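Local coordinates for protein heme oxygenase (Leptospira interrogans, PDB 5KZL) that probably cleaves heme oxidatively to biliverdin, releasing iron and carbon monoxide, as expected of a heme oxygenase, at residues A[41-55]-A[82-96]. The protein carries 1 engineered substitution. Numbering follows the deposited sequence. Where two conformers were deposited one is given.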
loop_
_atom_site.group_PDB
_atom_site.type_symbol
_atom_site.label_atom_id
_atom_site.label_comp_id
_atom_site.label_asym_id
_atom_site.label_seq_id
_atom_site.Cartn_x
_atom_site.Cartn_y
_atom_site.Cartn_z
ATOM N N LYS A 41 -6.398 -2.612 -19.681
ATOM C CA LYS A 41 -7.557 -2.137 -18.915
ATOM C C LYS A 41 -8.082 -3.172 -17.904
ATOM O O LYS A 41 -8.209 -2.875 -16.716
ATOM C CB LYS A 41 -8.678 -1.753 -19.897
ATOM C CG LYS A 41 -9.671 -0.744 -19.367
ATOM C CD LYS A 41 -10.878 -0.651 -20.310
ATOM C CE LYS A 41 -12.192 -1.058 -19.663
ATOM N NZ LYS A 41 -12.458 -0.343 -18.375
ATOM N N GLY A 42 -8.390 -4.363 -18.403
ATOM C CA GLY A 42 -8.943 -5.467 -17.628
ATOM C C GLY A 42 -8.048 -5.894 -16.498
ATOM O O GLY A 42 -8.496 -5.977 -15.361
ATOM N N THR A 43 -6.765 -6.141 -16.812
ATOM C CA THR A 43 -5.746 -6.551 -15.846
ATOM C C THR A 43 -5.519 -5.453 -14.797
ATOM O O THR A 43 -5.461 -5.735 -13.605
ATOM C CB THR A 43 -4.478 -6.983 -16.593
ATOM O OG1 THR A 43 -4.832 -8.019 -17.522
ATOM C CG2 THR A 43 -3.418 -7.504 -15.668
ATOM N N TYR A 44 -5.425 -4.203 -15.250
ATOM C CA TYR A 44 -5.237 -3.069 -14.357
ATOM C C TYR A 44 -6.385 -2.952 -13.335
ATOM O O TYR A 44 -6.141 -2.708 -12.148
ATOM C CB TYR A 44 -5.053 -1.759 -15.153
ATOM C CG TYR A 44 -4.709 -0.611 -14.231
ATOM C CD1 TYR A 44 -3.444 -0.509 -13.653
ATOM C CD2 TYR A 44 -5.646 0.373 -13.932
ATOM C CE1 TYR A 44 -3.125 0.538 -12.793
ATOM C CE2 TYR A 44 -5.344 1.416 -13.056
ATOM C CZ TYR A 44 -4.079 1.496 -12.495
ATOM O OH TYR A 44 -3.777 2.506 -11.618
ATOM N N ALA A 45 -7.637 -3.110 -13.807
ATOM C CA ALA A 45 -8.827 -3.041 -12.949
ATOM C C ALA A 45 -8.819 -4.145 -11.858
ATOM O O ALA A 45 -9.141 -3.839 -10.702
ATOM C CB ALA A 45 -10.087 -3.101 -13.803
ATOM N N ARG A 46 -8.410 -5.398 -12.212
ATOM C CA ARG A 46 -8.307 -6.517 -11.267
ATOM C C ARG A 46 -7.230 -6.206 -10.224
ATOM O O ARG A 46 -7.407 -6.521 -9.042
ATOM C CB ARG A 46 -8.031 -7.852 -11.998
ATOM C CG ARG A 46 -9.170 -8.260 -12.942
ATOM C CD ARG A 46 -9.009 -9.662 -13.519
ATOM N NE ARG A 46 -8.023 -9.729 -14.598
ATOM C CZ ARG A 46 -8.290 -9.465 -15.874
ATOM N NH1 ARG A 46 -9.506 -9.081 -16.239
ATOM N NH2 ARG A 46 -7.339 -9.568 -16.791
ATOM N N HIS A 47 -6.149 -5.531 -10.651
ATOM C CA HIS A 47 -5.063 -5.097 -9.788
ATOM C C HIS A 47 -5.636 -4.096 -8.741
ATOM O O HIS A 47 -5.367 -4.257 -7.546
ATOM C CB HIS A 47 -3.957 -4.513 -10.685
ATOM C CG HIS A 47 -3.158 -3.401 -10.099
ATOM N ND1 HIS A 47 -2.013 -3.651 -9.369
ATOM C CD2 HIS A 47 -3.303 -2.062 -10.243
ATOM C CE1 HIS A 47 -1.512 -2.460 -9.069
ATOM N NE2 HIS A 47 -2.275 -1.477 -9.540
ATOM N N LEU A 48 -6.497 -3.130 -9.173
ATOM C CA LEU A 48 -7.163 -2.201 -8.237
ATOM C C LEU A 48 -8.124 -2.928 -7.296
ATOM O O LEU A 48 -8.262 -2.503 -6.156
ATOM C CB LEU A 48 -7.931 -1.044 -8.948
ATOM C CG LEU A 48 -7.128 -0.112 -9.865
ATOM C CD1 LEU A 48 -8.051 0.773 -10.689
ATOM C CD2 LEU A 48 -6.104 0.719 -9.098
ATOM N N GLU A 49 -8.775 -4.011 -7.756
ATOM C CA GLU A 49 -9.700 -4.763 -6.896
ATOM C C GLU A 49 -8.968 -5.366 -5.737
ATOM O O GLU A 49 -9.460 -5.280 -4.622
ATOM C CB GLU A 49 -10.381 -5.880 -7.662
ATOM C CG GLU A 49 -11.358 -5.357 -8.685
ATOM C CD GLU A 49 -11.974 -6.458 -9.511
ATOM O OE1 GLU A 49 -11.500 -7.611 -9.440
ATOM O OE2 GLU A 49 -12.956 -6.166 -10.219
ATOM N N ALA A 50 -7.802 -5.998 -6.003
ATOM C CA ALA A 50 -6.975 -6.608 -4.963
ATOM C C ALA A 50 -6.555 -5.537 -3.943
ATOM O O ALA A 50 -6.669 -5.783 -2.749
ATOM C CB ALA A 50 -5.747 -7.275 -5.573
ATOM N N PHE A 51 -6.133 -4.336 -4.415
ATOM C CA PHE A 51 -5.760 -3.228 -3.529
ATOM C C PHE A 51 -6.966 -2.723 -2.749
ATOM O O PHE A 51 -6.827 -2.418 -1.568
ATOM C CB PHE A 51 -5.090 -2.090 -4.309
ATOM C CG PHE A 51 -3.621 -2.298 -4.613
ATOM C CD1 PHE A 51 -2.817 -3.071 -3.775
ATOM C CD2 PHE A 51 -3.019 -1.656 -5.693
ATOM C CE1 PHE A 51 -1.454 -3.238 -4.045
ATOM C CE2 PHE A 51 -1.652 -1.784 -5.927
ATOM C CZ PHE A 51 -0.884 -2.602 -5.125
ATOM N N TYR A 52 -8.148 -2.666 -3.381
ATOM C CA TYR A 52 -9.334 -2.257 -2.631
ATOM C C TYR A 52 -9.504 -3.098 -1.349
ATOM O O TYR A 52 -9.667 -2.528 -0.263
ATOM C CB TYR A 52 -10.615 -2.307 -3.471
ATOM C CG TYR A 52 -11.821 -2.067 -2.582
ATOM C CD1 TYR A 52 -12.160 -0.781 -2.170
ATOM C CD2 TYR A 52 -12.526 -3.135 -2.025
ATOM C CE1 TYR A 52 -13.223 -0.557 -1.288
ATOM C CE2 TYR A 52 -13.595 -2.925 -1.155
ATOM C CZ TYR A 52 -13.934 -1.633 -0.781
ATOM O OH TYR A 52 -14.971 -1.420 0.094
ATOM N N TYR A 53 -9.492 -4.433 -1.476
ATOM C CA TYR A 53 -9.692 -5.310 -0.317
ATOM C C TYR A 53 -8.576 -5.152 0.725
ATOM O O TYR A 53 -8.825 -5.138 1.934
ATOM C CB TYR A 53 -9.896 -6.765 -0.777
ATOM C CG TYR A 53 -11.200 -6.942 -1.517
ATOM C CD1 TYR A 53 -12.419 -6.703 -0.886
ATOM C CD2 TYR A 53 -11.219 -7.308 -2.863
ATOM C CE1 TYR A 53 -13.625 -6.829 -1.569
ATOM C CE2 TYR A 53 -12.422 -7.416 -3.566
ATOM C CZ TYR A 53 -13.624 -7.208 -2.900
ATOM O OH TYR A 53 -14.841 -7.342 -3.534
ATOM N N VAL A 54 -7.347 -4.987 0.246
ATOM C CA VAL A 54 -6.179 -4.842 1.127
ATOM C C VAL A 54 -6.286 -3.565 1.953
ATOM O O VAL A 54 -6.198 -3.620 3.185
ATOM C CB VAL A 54 -4.877 -4.901 0.282
ATOM C CG1 VAL A 54 -3.664 -4.425 1.085
ATOM C CG2 VAL A 54 -4.659 -6.307 -0.285
ATOM N N TYR A 55 -6.470 -2.419 1.282
ATOM C CA TYR A 55 -6.576 -1.136 1.982
ATOM C C TYR A 55 -7.827 -1.037 2.841
ATOM O O TYR A 55 -7.747 -0.442 3.897
ATOM C CB TYR A 55 -6.464 0.032 0.998
ATOM C CG TYR A 55 -5.057 0.245 0.484
ATOM C CD1 TYR A 55 -4.167 1.070 1.161
ATOM C CD2 TYR A 55 -4.622 -0.365 -0.689
ATOM C CE1 TYR A 55 -2.875 1.293 0.679
ATOM C CE2 TYR A 55 -3.337 -0.133 -1.193
ATOM C CZ TYR A 55 -2.469 0.692 -0.498
ATOM O OH TYR A 55 -1.210 0.916 -0.973
ATOM N N LYS A 82 -8.696 3.514 0.491
ATOM C CA LYS A 82 -9.941 2.792 0.178
ATOM C C LYS A 82 -10.895 3.595 -0.724
ATOM O O LYS A 82 -11.357 3.065 -1.741
ATOM C CB LYS A 82 -10.653 2.332 1.469
ATOM C CG LYS A 82 -12.010 1.656 1.297
ATOM C CD LYS A 82 -12.715 1.582 2.634
ATOM C CE LYS A 82 -14.191 1.831 2.497
ATOM N NZ LYS A 82 -14.859 1.883 3.821
ATOM N N ASN A 83 -11.146 4.872 -0.379
ATOM C CA ASN A 83 -12.060 5.714 -1.167
ATOM C C ASN A 83 -11.501 6.103 -2.533
ATOM O O ASN A 83 -12.254 6.154 -3.503
ATOM C CB ASN A 83 -12.509 6.934 -0.375
ATOM C CG ASN A 83 -13.414 6.583 0.789
ATOM O OD1 ASN A 83 -14.192 5.624 0.764
ATOM N ND2 ASN A 83 -13.365 7.387 1.824
ATOM N N ALA A 84 -10.186 6.328 -2.620
ATOM C CA ALA A 84 -9.507 6.638 -3.889
ATOM C C ALA A 84 -9.646 5.424 -4.818
ATOM O O ALA A 84 -9.994 5.594 -5.991
ATOM C CB ALA A 84 -8.037 6.946 -3.645
ATOM N N LEU A 85 -9.441 4.200 -4.269
ATOM C CA LEU A 85 -9.582 2.936 -5.002
ATOM C C LEU A 85 -10.997 2.727 -5.534
ATOM O O LEU A 85 -11.155 2.406 -6.717
ATOM C CB LEU A 85 -9.091 1.746 -4.158
ATOM C CG LEU A 85 -7.556 1.700 -4.082
ATOM C CD1 LEU A 85 -7.077 0.898 -2.924
ATOM C CD2 LEU A 85 -6.944 1.187 -5.391
ATOM N N LEU A 86 -12.018 2.981 -4.692
ATOM C CA LEU A 86 -13.437 2.894 -5.089
ATOM C C LEU A 86 -13.731 3.794 -6.276
ATOM O O LEU A 86 -14.426 3.380 -7.215
ATOM C CB LEU A 86 -14.349 3.320 -3.921
ATOM C CG LEU A 86 -14.678 2.236 -2.939
ATOM C CD1 LEU A 86 -15.426 2.825 -1.758
ATOM C CD2 LEU A 86 -15.447 1.035 -3.626
ATOM N N GLU A 87 -13.200 5.029 -6.235
ATOM C CA GLU A 87 -13.380 6.003 -7.301
ATOM C C GLU A 87 -12.743 5.529 -8.613
ATOM O O GLU A 87 -13.401 5.553 -9.647
ATOM C CB GLU A 87 -12.838 7.366 -6.883
ATOM C CG GLU A 87 -13.293 8.456 -7.824
ATOM C CD GLU A 87 -12.724 9.806 -7.476
ATOM O OE1 GLU A 87 -13.268 10.474 -6.568
ATOM O OE2 GLU A 87 -11.730 10.197 -8.120
ATOM N N ASP A 88 -11.500 5.021 -8.563
ATOM C CA ASP A 88 -10.844 4.489 -9.766
ATOM C C ASP A 88 -11.604 3.271 -10.276
ATOM O O ASP A 88 -11.798 3.155 -11.478
ATOM C CB ASP A 88 -9.363 4.137 -9.502
ATOM C CG ASP A 88 -8.505 5.359 -9.234
ATOM O OD1 ASP A 88 -8.962 6.491 -9.535
ATOM O OD2 ASP A 88 -7.383 5.188 -8.738
ATOM N N LEU A 89 -12.089 2.401 -9.367
ATOM C CA LEU A 89 -12.875 1.230 -9.763
ATOM C C LEU A 89 -14.166 1.635 -10.491
ATOM O O LEU A 89 -14.518 1.044 -11.507
ATOM C CB LEU A 89 -13.148 0.300 -8.586
ATOM C CG LEU A 89 -11.939 -0.529 -8.156
ATOM C CD1 LEU A 89 -12.116 -1.019 -6.752
ATOM C CD2 LEU A 89 -11.716 -1.706 -9.126
ATOM N N GLN A 90 -14.840 2.695 -10.006
ATOM C CA GLN A 90 -16.022 3.197 -10.699
ATOM C C GLN A 90 -15.626 3.713 -12.113
ATOM O O GLN A 90 -16.381 3.495 -13.056
ATOM C CB GLN A 90 -16.694 4.312 -9.866
ATOM C CG GLN A 90 -18.060 4.813 -10.414
ATOM C CD GLN A 90 -17.933 5.755 -11.604
ATOM O OE1 GLN A 90 -17.107 6.680 -11.621
ATOM N NE2 GLN A 90 -18.726 5.520 -12.654
ATOM N N PHE A 91 -14.460 4.390 -12.259
ATOM C CA PHE A 91 -14.055 4.879 -13.585
ATOM C C PHE A 91 -13.881 3.701 -14.570
ATOM O O PHE A 91 -14.361 3.765 -15.707
ATOM C CB PHE A 91 -12.773 5.739 -13.528
ATOM C CG PHE A 91 -12.228 6.044 -14.912
ATOM C CD1 PHE A 91 -12.810 7.031 -15.706
ATOM C CD2 PHE A 91 -11.199 5.284 -15.454
ATOM C CE1 PHE A 91 -12.340 7.274 -17.001
ATOM C CE2 PHE A 91 -10.752 5.503 -16.757
ATOM C CZ PHE A 91 -11.323 6.498 -17.522
ATOM N N PHE A 92 -13.167 2.649 -14.142
ATOM C CA PHE A 92 -12.914 1.502 -15.015
ATOM C C PHE A 92 -14.146 0.608 -15.274
ATOM O O PHE A 92 -14.329 0.119 -16.397
ATOM C CB PHE A 92 -11.731 0.669 -14.502
ATOM C CG PHE A 92 -10.442 1.430 -14.683
ATOM C CD1 PHE A 92 -9.885 1.593 -15.943
ATOM C CD2 PHE A 92 -9.827 2.058 -13.600
ATOM C CE1 PHE A 92 -8.731 2.364 -16.122
ATOM C CE2 PHE A 92 -8.676 2.825 -13.778
ATOM C CZ PHE A 92 -8.127 2.964 -15.036
ATOM N N TYR A 93 -14.966 0.378 -14.245
ATOM C CA TYR A 93 -16.106 -0.532 -14.381
ATOM C C TYR A 93 -17.459 0.109 -14.712
ATOM O O TYR A 93 -18.385 -0.620 -15.099
ATOM C CB TYR A 93 -16.248 -1.368 -13.118
ATOM C CG TYR A 93 -15.220 -2.470 -13.017
ATOM C CD1 TYR A 93 -15.377 -3.665 -13.719
ATOM C CD2 TYR A 93 -14.112 -2.342 -12.187
ATOM C CE1 TYR A 93 -14.440 -4.689 -13.621
ATOM C CE2 TYR A 93 -13.174 -3.373 -12.068
ATOM C CZ TYR A 93 -13.342 -4.543 -12.792
ATOM O OH TYR A 93 -12.426 -5.566 -12.707
ATOM N N GLY A 94 -17.589 1.419 -14.487
ATOM C CA GLY A 94 -18.843 2.148 -14.651
ATOM C C GLY A 94 -19.612 2.040 -13.348
ATOM O O GLY A 94 -19.992 3.044 -12.748
ATOM N N THR A 95 -19.792 0.795 -12.873
ATOM C CA THR A 95 -20.410 0.448 -11.600
ATOM C C THR A 95 -19.632 -0.752 -11.051
ATOM O O THR A 95 -19.561 -1.792 -11.711
ATOM C CB THR A 95 -21.940 0.257 -11.732
ATOM O OG1 THR A 95 -22.434 -0.302 -10.524
ATOM C CG2 THR A 95 -22.352 -0.616 -12.929
ATOM N N TRP A 96 -18.983 -0.592 -9.894
ATOM C CA TRP A 96 -18.246 -1.722 -9.368
ATOM C C TRP A 96 -18.992 -2.387 -8.229
ATOM O O TRP A 96 -19.163 -1.804 -7.170
ATOM C CB TRP A 96 -16.788 -1.385 -9.014
ATOM C CG TRP A 96 -15.990 -2.576 -8.580
ATOM C CD1 TRP A 96 -15.541 -3.601 -9.368
ATOM C CD2 TRP A 96 -15.526 -2.856 -7.253
ATOM N NE1 TRP A 96 -14.826 -4.501 -8.610
ATOM C CE2 TRP A 96 -14.814 -4.077 -7.305
ATOM C CE3 TRP A 96 -15.638 -2.191 -6.020
ATOM C CZ2 TRP A 96 -14.235 -4.657 -6.168
ATOM C CZ3 TRP A 96 -15.060 -2.766 -4.894
ATOM C CH2 TRP A 96 -14.363 -3.979 -4.975
HETATM O O HOH W 1 -11.297 -6.488 -15.023
HETATM O O HOH W 2 -5.826 3.921 -10.809
#
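Leu48, Leu85, Leu89 and Phe92 interlock where helix 41-64 packs nearly antiparallel against helix 82-93, the segment axes 9.0 Å apart and crossing at -154°. Leu48 fills a hole formed by Leu85, Asp88, Leu89 and Phe92; its CD1 lies 3.6 Å from CD2 of Phe92. In return, Leu85 enters between Leu48, Phe51, Tyr52 and Tyr55. The edge of Tyr44 meets the face of Phe92 in an offset edge-to-face pair, while a water joins Tyr44 OH to Asp88 OD2; Tyr44 OH is also hydrogen-bonded to Tyr162, and the Asp88 carboxylate accepts from the backbone N atoms of Ser160 and Phe161. Lys41, bent at its third torsion (118°), brings NZ within 2.8 Å of Phe92 O, a hydrogen bond at the helix end. Past the turn at Gly94, Trp96 folds back across Leu89. Its six-membered ring points an edge at one face of Tyr52, planes at 68°, and Trp96 NE1 donates to Glu49 OE2 (3.0 Å), approaching from above the carboxylate plane. Tyr93 OH is 2.6 Å from Glu49 OE2. His101 stacks on Trp96, extending the aromatic cluster of Tyr52, Tyr53 and Trp96. The reciprocal packing is knobs-into-holes, joining two helices of the all-helical heme oxygenase fold, with the side chain of Phe51 about 6 Å from the bound heme.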